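PDB 6LZI: DNA mismatch repair protein MutL from Aquifex aeolicus, which takes part in DNA mismatch repair and, through its N-terminal ATPase domain, binds and probably hydrolyses ATP. Local coordinates for residues 44-56 and 132-144. Numbering follows the deposited sequence.
With ADP (adenosine-5'-diphosphate), chain H.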
ATOM      1  N   LYS A  44      11.484 -12.335   1.422  1.00 53.24           N
ATOM      2  CA  LYS A  44      12.651 -11.827   0.718  1.00 36.24           C
ATOM      3  C   LYS A  44      13.792 -11.570   1.653  1.00 37.20           C
ATOM      4  O   LYS A  44      13.999 -12.272   2.656  1.00 40.67           O
ATOM      5  CB  LYS A  44      12.310 -10.540  -0.002  1.00 23.35           C
ATOM      6  CG  LYS A  44      11.601  -9.554   0.933  1.00 25.93           C
ATOM      7  CD  LYS A  44      11.206  -8.286   0.072  1.00 27.31           C
ATOM      8  CE  LYS A  44      11.561  -8.386  -1.456  1.00 26.61           C
ATOM      9  NZ  LYS A  44      10.369  -9.129  -2.215  1.00 29.26           N
ATOM     10  N   ARG A  45      14.575 -10.545   1.295  1.00 36.29           N
ATOM     11  CA  ARG A  45      15.699 -10.211   2.131  1.00 28.42           C
ATOM     12  C   ARG A  45      15.452  -9.036   3.071  1.00 26.68           C
ATOM     13  O   ARG A  45      15.875  -9.094   4.232  1.00 27.01           O
ATOM     14  CB  ARG A  45      16.952  -9.978   1.248  1.00 31.12           C
ATOM     15  CG  ARG A  45      18.108  -9.485   2.002  1.00 38.18           C
ATOM     16  CD  ARG A  45      19.407  -9.659   1.242  1.00 46.27           C
ATOM     17  NE  ARG A  45      20.519  -9.301   2.112  1.00 50.86           N
ATOM     18  CZ  ARG A  45      20.995 -10.101   3.066  1.00 51.40           C
ATOM     19  NH1 ARG A  45      20.484 -11.323   3.262  1.00 46.88           N
ATOM     20  NH2 ARG A  45      21.978  -9.672   3.830  1.00 54.20           N
ATOM     21  N   LEU A  46      14.827  -7.963   2.600  1.00 25.95           N
ATOM     22  CA  LEU A  46      14.445  -6.850   3.458  1.00 24.12           C
ATOM     23  C   LEU A  46      13.182  -6.226   2.917  1.00 19.04           C
ATOM     24  O   LEU A  46      13.080  -5.911   1.722  1.00 21.25           O
ATOM     25  CB  LEU A  46      15.559  -5.791   3.511  1.00 27.17           C
ATOM     26  CG  LEU A  46      15.103  -4.521   4.245  1.00 22.71           C
ATOM     27  CD1 LEU A  46      14.996  -4.621   5.734  1.00 24.99           C
ATOM     28  CD2 LEU A  46      16.035  -3.388   3.708  1.00 25.54           C
ATOM     29  N   ILE A  47      12.274  -5.943   3.837  1.00 20.99           N
ATOM     30  CA  ILE A  47      11.160  -5.044   3.651  1.00 17.86           C
ATOM     31  C   ILE A  47      11.295  -3.976   4.711  1.00 19.92           C
ATOM     32  O   ILE A  47      11.353  -4.307   5.919  1.00 21.79           O
ATOM     33  CB  ILE A  47       9.827  -5.825   3.878  1.00 17.22           C
ATOM     34  CG1 ILE A  47       9.652  -6.917   2.799  1.00 21.37           C
ATOM     35  CG2 ILE A  47       8.621  -4.929   3.782  1.00 18.72           C
ATOM     36  CD1 ILE A  47       8.906  -8.118   3.341  1.00 22.44           C
ATOM     37  N   ARG A  48      11.319  -2.700   4.284  1.00 20.96           N
ATOM     38  CA  ARG A  48      11.415  -1.552   5.181  1.00 17.28           C
ATOM     39  C   ARG A  48      10.300  -0.573   4.829  1.00 16.10           C
ATOM     40  O   ARG A  48      10.076  -0.295   3.637  1.00 21.20           O
ATOM     41  CB  ARG A  48      12.776  -0.848   5.047  1.00 21.93           C
ATOM     42  CG  ARG A  48      12.835   0.278   6.002  1.00 25.52           C
ATOM     43  CD  ARG A  48      14.212   0.952   6.022  1.00 31.14           C
ATOM     44  NE  ARG A  48      14.557   1.432   4.688  1.00 35.14           N
ATOM     45  CZ  ARG A  48      14.196   2.608   4.204  1.00 33.06           C
ATOM     46  NH1 ARG A  48      13.450   3.458   4.936  1.00 29.66           N
ATOM     47  NH2 ARG A  48      14.572   2.927   2.974  1.00 34.23           N
ATOM     48  N   VAL A  49       9.562  -0.122   5.853  1.00 20.80           N
ATOM     49  CA  VAL A  49       8.517   0.886   5.665  1.00 16.17           C
ATOM     50  C   VAL A  49       8.724   1.969   6.689  1.00 15.74           C
ATOM     51  O   VAL A  49       8.701   1.711   7.894  1.00 17.21           O
ATOM     52  CB  VAL A  49       7.111   0.266   5.785  1.00 18.41           C
ATOM     53  CG1 VAL A  49       5.973   1.320   5.614  1.00 18.47           C
ATOM     54  CG2 VAL A  49       6.903  -0.784   4.735  1.00 22.47           C
ATOM     55  N   LYS A  50       8.852   3.177   6.198  1.00 19.69           N
ATOM     56  CA  LYS A  50       9.146   4.348   6.966  1.00 20.24           C
ATOM     57  C   LYS A  50       7.962   5.271   6.753  1.00 18.25           C
ATOM     58  O   LYS A  50       7.525   5.465   5.610  1.00 19.40           O
ATOM     59  CB  LYS A  50      10.380   5.011   6.468  1.00 19.12           C
ATOM     60  CG  LYS A  50      10.797   6.250   7.352  1.00 23.64           C
ATOM     61  CD  LYS A  50      12.056   6.740   6.656  1.00 24.76           C
ATOM     62  CE  LYS A  50      12.697   7.916   7.401  1.00 31.30           C
ATOM     63  NZ  LYS A  50      11.804   9.055   7.132  1.00 35.42           N
ATOM     64  N   ASP A  51       7.533   5.898   7.833  1.00 17.21           N
ATOM     65  CA  ASP A  51       6.466   6.896   7.764  1.00 17.22           C
ATOM     66  C   ASP A  51       6.741   8.048   8.726  1.00 19.64           C
ATOM     67  O   ASP A  51       7.573   7.949   9.662  1.00 18.26           O
ATOM     68  CB  ASP A  51       5.077   6.236   8.060  1.00 19.46           C
ATOM     69  CG  ASP A  51       4.863   5.869   9.515  1.00 20.97           C
ATOM     70  OD1 ASP A  51       5.039   6.744  10.438  1.00 23.87           O
ATOM     71  OD2 ASP A  51       4.558   4.649   9.769  1.00 18.48           O
ATOM     72  N   ASN A  52       6.037   9.170   8.467  1.00 19.75           N
ATOM     73  CA  ASN A  52       6.123  10.367   9.282  1.00 22.34           C
ATOM     74  C   ASN A  52       4.816  10.592  10.048  1.00 20.98           C
ATOM     75  O   ASN A  52       4.411  11.734  10.256  1.00 21.27           O
ATOM     76  CB  ASN A  52       6.452  11.590   8.399  1.00 24.09           C
ATOM     77  CG  ASN A  52       5.300  11.927   7.437  1.00 24.36           C
ATOM     78  OD1 ASN A  52       4.358  11.127   7.268  1.00 21.92           O
ATOM     79  ND2 ASN A  52       5.324  13.135   6.841  1.00 23.17           N
ATOM     80  N   GLY A  53       4.177   9.513  10.456  1.00 20.71           N
ATOM     81  CA  GLY A  53       2.972   9.587  11.256  1.00 26.18           C
ATOM     82  C   GLY A  53       3.263   9.920  12.704  1.00 27.51           C
ATOM     83  O   GLY A  53       4.355  10.340  13.098  1.00 30.61           O
ATOM     84  N   THR A  54       2.269   9.656  13.525  1.00 27.43           N
ATOM     85  CA  THR A  54       2.329  10.134  14.896  1.00 28.09           C
ATOM     86  C   THR A  54       3.296   9.347  15.763  1.00 26.30           C
ATOM     87  O   THR A  54       3.556   9.750  16.894  1.00 29.69           O
ATOM     88  CB  THR A  54       0.927  10.049  15.531  1.00 35.73           C
ATOM     89  OG1 THR A  54       0.647   8.676  15.831  1.00 43.00           O
ATOM     90  CG2 THR A  54      -0.071  10.488  14.559  1.00 43.34           C
ATOM     91  N   GLY A  55       3.767   8.186  15.284  1.00 26.63           N
ATOM     92  CA  GLY A  55       4.621   7.341  16.087  1.00 26.19           C
ATOM     93  C   GLY A  55       3.897   6.660  17.251  1.00 29.46           C
ATOM     94  O   GLY A  55       2.665   6.644  17.365  1.00 34.24           O
ATOM     95  N   ILE A  56       4.714   6.004  18.065  1.00 25.88           N
ATOM     96  CA  ILE A  56       4.263   5.122  19.134  1.00 32.89           C
ATOM     97  C   ILE A  56       5.005   5.553  20.382  1.00 33.78           C
ATOM     98  O   ILE A  56       6.225   5.791  20.323  1.00 28.23           O
ATOM     99  CB  ILE A  56       4.523   3.632  18.811  1.00 29.68           C
ATOM    100  CG1 ILE A  56       3.878   3.271  17.459  1.00 31.18           C
ATOM    101  CG2 ILE A  56       3.975   2.712  19.906  1.00 26.56           C
ATOM    102  CD1 ILE A  56       4.567   2.136  16.746  1.00 30.33           C
ATOM    103  N   PRO A 132      13.743  10.849  13.263  1.00 28.16           N
ATOM    104  CA  PRO A 132      12.617  11.786  13.137  1.00 28.45           C
ATOM    105  C   PRO A 132      11.345  11.197  13.752  1.00 27.44           C
ATOM    106  O   PRO A 132      11.178   9.980  13.882  1.00 24.82           O
ATOM    107  CB  PRO A 132      12.442  11.965  11.620  1.00 31.89           C
ATOM    108  CG  PRO A 132      13.628  11.304  10.970  1.00 31.98           C
ATOM    109  CD  PRO A 132      14.117  10.256  11.951  1.00 30.31           C
ATOM    110  N   VAL A 133      10.417  12.091  14.097  1.00 26.62           N
ATOM    111  CA  VAL A 133       9.090  11.620  14.489  1.00 26.50           C
ATOM    112  C   VAL A 133       8.518  10.697  13.428  1.00 21.74           C
ATOM    113  O   VAL A 133       8.618  10.946  12.209  1.00 27.17           O
ATOM    114  CB  VAL A 133       8.127  12.807  14.717  1.00 21.76           C
ATOM    115  CG1 VAL A 133       6.714  12.234  14.969  1.00 27.28           C
ATOM    116  CG2 VAL A 133       8.581  13.664  15.851  1.00 24.07           C
ATOM    117  N   GLY A 134       7.939   9.609  13.884  1.00 20.97           N
ATOM    118  CA  GLY A 134       7.302   8.631  13.005  1.00 17.00           C
ATOM    119  C   GLY A 134       7.822   7.213  13.310  1.00 20.39           C
ATOM    120  O   GLY A 134       8.318   6.931  14.399  1.00 20.81           O
ATOM    121  N   THR A 135       7.666   6.299  12.353  1.00 18.61           N
ATOM    122  CA  THR A 135       7.894   4.867  12.599  1.00 20.15           C
ATOM    123  C   THR A 135       8.594   4.238  11.418  1.00 17.27           C
ATOM    124  O   THR A 135       8.313   4.583  10.273  1.00 18.63           O
ATOM    125  CB  THR A 135       6.529   4.150  12.830  1.00 22.46           C
ATOM    126  OG1 THR A 135       5.873   4.751  13.950  1.00 23.09           O
ATOM    127  CG2 THR A 135       6.694   2.678  13.104  1.00 22.85           C
ATOM    128  N   GLU A 136       9.552   3.355  11.695  1.00 15.00           N
ATOM    129  CA  GLU A 136      10.260   2.624  10.661  1.00 20.79           C
ATOM    130  C   GLU A 136      10.273   1.157  11.080  1.00 18.43           C
ATOM    131  O   GLU A 136      10.664   0.848  12.204  1.00 21.09           O
ATOM    132  CB  GLU A 136      11.693   3.184  10.514  1.00 18.40           C
ATOM    133  CG  GLU A 136      12.402   2.471   9.382  1.00 20.24           C
ATOM    134  CD  GLU A 136      13.567   3.335   8.922  1.00 24.42           C
ATOM    135  OE1 GLU A 136      13.603   3.638   7.727  1.00 30.06           O
ATOM    136  OE2 GLU A 136      14.249   3.821   9.840  1.00 30.45           O
ATOM    137  N   VAL A 137       9.838   0.253  10.193  1.00 18.49           N
ATOM    138  CA  VAL A 137       9.817  -1.177  10.478  1.00 20.84           C
ATOM    139  C   VAL A 137      10.696  -1.850   9.431  1.00 19.88           C
ATOM    140  O   VAL A 137      10.605  -1.535   8.224  1.00 19.23           O
ATOM    141  CB  VAL A 137       8.355  -1.694  10.426  1.00 16.74           C
ATOM    142  CG1 VAL A 137       8.316  -3.199  10.805  1.00 17.95           C
ATOM    143  CG2 VAL A 137       7.551  -0.886  11.406  1.00 23.27           C
ATOM    144  N   GLU A 138      11.594  -2.737   9.888  1.00 19.27           N
ATOM    145  CA  GLU A 138      12.478  -3.497   8.997  1.00 19.52           C
ATOM    146  C   GLU A 138      12.183  -4.955   9.248  1.00 24.77           C
ATOM    147  O   GLU A 138      12.301  -5.415  10.379  1.00 23.94           O
ATOM    148  CB  GLU A 138      13.955  -3.206   9.295  1.00 22.91           C
ATOM    149  CG  GLU A 138      14.170  -1.747   9.031  1.00 26.80           C
ATOM    150  CD  GLU A 138      15.598  -1.321   9.168  1.00 31.61           C
ATOM    151  OE1 GLU A 138      16.445  -2.213   9.329  1.00 32.04           O
ATOM    152  OE2 GLU A 138      15.838  -0.097   9.118  1.00 32.98           O
ATOM    153  N   VAL A 139      11.799  -5.664   8.190  1.00 21.80           N
ATOM    154  CA  VAL A 139      11.512  -7.100   8.239  1.00 18.98           C
ATOM    155  C   VAL A 139      12.535  -7.827   7.357  1.00 17.33           C
ATOM    156  O   VAL A 139      12.596  -7.590   6.138  1.00 20.38           O
ATOM    157  CB  VAL A 139      10.074  -7.341   7.751  1.00 19.15           C
ATOM    158  CG1 VAL A 139       9.751  -8.797   7.757  1.00 20.03           C
ATOM    159  CG2 VAL A 139       9.169  -6.507   8.701  1.00 21.26           C
ATOM    160  N   ARG A 140      13.427  -8.585   7.993  1.00 18.04           N
ATOM    161  CA  ARG A 140      14.505  -9.247   7.272  1.00 22.09           C
ATOM    162  C   ARG A 140      14.316 -10.745   7.278  1.00 20.80           C
ATOM    163  O   ARG A 140      13.851 -11.289   8.274  1.00 23.40           O
ATOM    164  CB  ARG A 140      15.875  -8.929   7.893  1.00 29.65           C
ATOM    165  CG  ARG A 140      16.338  -7.486   7.562  1.00 28.77           C
ATOM    166  CD  ARG A 140      17.774  -7.235   8.063  1.00 33.28           C
ATOM    167  NE  ARG A 140      18.205  -5.969   7.467  1.00 35.11           N
ATOM    168  CZ  ARG A 140      18.689  -5.841   6.221  1.00 40.07           C
ATOM    169  NH1 ARG A 140      18.835  -6.900   5.416  1.00 42.12           N
ATOM    170  NH2 ARG A 140      19.011  -4.645   5.766  1.00 41.94           N
ATOM    171  N   ASP A 141      14.807 -11.374   6.204  1.00 28.86           N
ATOM    172  CA  ASP A 141      14.924 -12.822   6.091  1.00 26.96           C
ATOM    173  C   ASP A 141      13.594 -13.511   6.376  1.00 23.38           C
ATOM    174  O   ASP A 141      13.501 -14.412   7.221  1.00 23.92           O
ATOM    175  CB  ASP A 141      15.988 -13.328   7.038  1.00 31.41           C
ATOM    176  CG  ASP A 141      17.372 -12.907   6.600  1.00 41.83           C
ATOM    177  OD1 ASP A 141      17.501 -12.343   5.482  1.00 42.88           O
ATOM    178  OD2 ASP A 141      18.323 -13.167   7.361  1.00 47.48           O
ATOM    179  N   LEU A 142      12.580 -13.078   5.626  1.00 26.28           N
ATOM    180  CA  LEU A 142      11.216 -13.501   5.914  1.00 23.10           C
ATOM    181  C   LEU A 142      11.190 -15.006   5.765  1.00 26.08           C
ATOM    182  O   LEU A 142      11.807 -15.551   4.830  1.00 24.88           O
ATOM    183  CB  LEU A 142      10.250 -12.805   4.956  1.00 24.87           C
ATOM    184  CG  LEU A 142       8.743 -13.115   5.038  1.00 24.89           C
ATOM    185  CD1 LEU A 142       8.276 -12.624   6.418  1.00 27.28           C
ATOM    186  CD2 LEU A 142       7.960 -12.475   3.887  1.00 22.09           C
ATOM    187  N   PHE A 143      10.505 -15.680   6.718  1.00 22.22           N
ATOM    188  CA  PHE A 143      10.398 -17.170   6.819  1.00 19.72           C
ATOM    189  C   PHE A 143      11.764 -17.872   6.937  1.00 25.46           C
ATOM    190  O   PHE A 143      11.917 -19.031   6.533  1.00 25.17           O
ATOM    191  CB  PHE A 143       9.612 -17.736   5.626  1.00 21.59           C
ATOM    192  CG  PHE A 143       8.263 -17.096   5.431  1.00 21.06           C
ATOM    193  CD1 PHE A 143       7.329 -17.132   6.492  1.00 26.24           C
ATOM    194  CD2 PHE A 143       7.929 -16.523   4.211  1.00 22.69           C
ATOM    195  CE1 PHE A 143       6.061 -16.554   6.309  1.00 25.36           C
ATOM    196  CE2 PHE A 143       6.646 -15.938   4.030  1.00 27.80           C
ATOM    197  CZ  PHE A 143       5.742 -15.969   5.137  1.00 27.10           C
ATOM    198  N   PHE A 144      12.789 -17.206   7.502  1.00 24.22           N
ATOM    199  CA  PHE A 144      14.067 -17.920   7.708  1.00 25.78           C
ATOM    200  C   PHE A 144      13.910 -19.141   8.611  1.00 25.10           C
ATOM    201  O   PHE A 144      14.661 -20.146   8.480  1.00 26.35           O
ATOM    202  CB  PHE A 144      15.081 -16.956   8.311  1.00 27.66           C
ATOM    203  CG  PHE A 144      14.906 -16.757   9.765  1.00 24.14           C
ATOM    204  CD1 PHE A 144      14.022 -15.804  10.213  1.00 20.90           C
ATOM    205  CD2 PHE A 144      15.683 -17.443  10.699  1.00 29.92           C
ATOM    206  CE1 PHE A 144      13.850 -15.575  11.565  1.00 27.71           C
ATOM    207  CE2 PHE A 144      15.536 -17.218  12.054  1.00 31.81           C
ATOM    208  CZ  PHE A 144      14.610 -16.262  12.503  1.00 32.76           C
TER
HETATM  209  PB  ADP H 407      -3.695  -3.233  14.323  1.00 32.34           P
HETATM  210  O1B ADP H 407      -3.119  -2.253  13.358  1.00 26.41           O
HETATM  211  O2B ADP H 407      -4.158  -2.555  15.639  1.00 33.18           O
HETATM  212  O3B ADP H 407      -4.820  -4.039  13.712  1.00 35.93           O
HETATM  213  PA  ADP H 407      -0.968  -4.114  14.281  1.00 29.16           P
HETATM  214  O1A ADP H 407      -0.278  -5.331  14.825  1.00 27.95           O
HETATM  215  O2A ADP H 407      -0.825  -3.909  12.812  1.00 21.34           O
HETATM  216  O3A ADP H 407      -2.552  -4.268  14.741  1.00 31.48           O
HETATM  217  O5' ADP H 407      -0.328  -2.777  14.925  1.00 29.56           O
HETATM  218  C5' ADP H 407      -0.547  -2.761  16.337  1.00 33.50           C
HETATM  219  C4' ADP H 407      -0.576  -1.327  16.856  1.00 34.04           C
HETATM  220  O4' ADP H 407       0.705  -0.765  16.723  1.00 30.90           O
HETATM  221  C3' ADP H 407      -1.513  -0.367  16.152  1.00 28.51           C
HETATM  222  O3' ADP H 407      -2.813  -0.391  16.803  1.00 33.17           O
HETATM  223  C2' ADP H 407      -0.853   0.975  16.402  1.00 26.31           C
HETATM  224  O2' ADP H 407      -1.285   1.337  17.754  1.00 30.85           O
HETATM  225  C1' ADP H 407       0.613   0.625  16.481  1.00 24.26           C
HETATM  226  N9  ADP H 407       1.317   0.862  15.227  1.00 23.12           N
HETATM  227  C8  ADP H 407       1.760  -0.061  14.330  1.00 22.37           C
HETATM  228  N7  ADP H 407       2.399   0.537  13.290  1.00 20.33           N
HETATM  229  C5  ADP H 407       2.319   1.868  13.551  1.00 21.65           C
HETATM  230  C6  ADP H 407       2.799   3.050  12.829  1.00 20.71           C
HETATM  231  N6  ADP H 407       3.436   2.906  11.635  1.00 22.42           N
HETATM  232  N1  ADP H 407       2.550   4.266  13.389  1.00 21.97           N
HETATM  233  C2  ADP H 407       1.854   4.351  14.598  1.00 20.06           C
HETATM  234  N3  ADP H 407       1.415   3.319  15.314  1.00 22.08           N
HETATM  235  C4  ADP H 407       1.652   2.075  14.815  1.00 23.93           C
HETATM  236  O   HOH W   1       4.073   6.406  12.893  1.00 21.17           O
HETATM  237  O   HOH W   2       9.798   9.282  10.020  1.00 33.23           O
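Asp-51 and Thr-135 form the last of three antiparallel hydrogen-bonded pairs, after Ile-47 with Val-139 and Val-49 with Val-137, in which each residue gives its N-H to the other's carbonyl oxygen. Ile-47, Val-49, Val-137 and Val-139, branched residues suited to an extended strand, share a buried face on which Ile-47 and Val-49 meet helix 16-29. On the other, partly exposed face, the side chains of Glu-136 and Arg-48 cross at a slant. Bent at chi3 (58°), the arginine chain brings NH1 to Glu-136 OE1 at 2.8 Å, the guanidinium and carboxylate planes standing 82° apart. Glu-36 and Glu-38 form further salt bridges with this guanidinium, while Arg-104 does so with Glu-136 OE2 and Glu-138 OE2, so that acidic and basic groups alternate across neighbouring strands. A leucine in place of Arg-48 would probably leave Glu-136 OE1 without its cationic mate and three carboxylates less well balanced.

At the far end every oxygen of Asp-51 is engaged. OD1 accepts Gly-53 N at 2.9 Å, closing an Asx turn, and also a water that in turn receives Gly-55 N and Thr-135 OG1. OD2 takes the adenine amino group, ADP N6, at 2.8 Å, and Ser-27 OG bonds to it too. The backbone O holds a second water, shared with Val-133 O, besides Thr-135 N. Thr-135 OG1, anti to its own carbonyl carbon (chi1 -59°), points to that first water at 2.7 Å and pairs with Ser-105 OG. Gly-134 fits where a CB would collide with Asp-51 O. Ile-56 CG1 packs against the base, 3.3 Å from ADP N3. An aspartate reading the adenine amino group, backed by an ordered water and a threonine, is the hallmark of the Bergerat ATP-binding fold of the GHKL family.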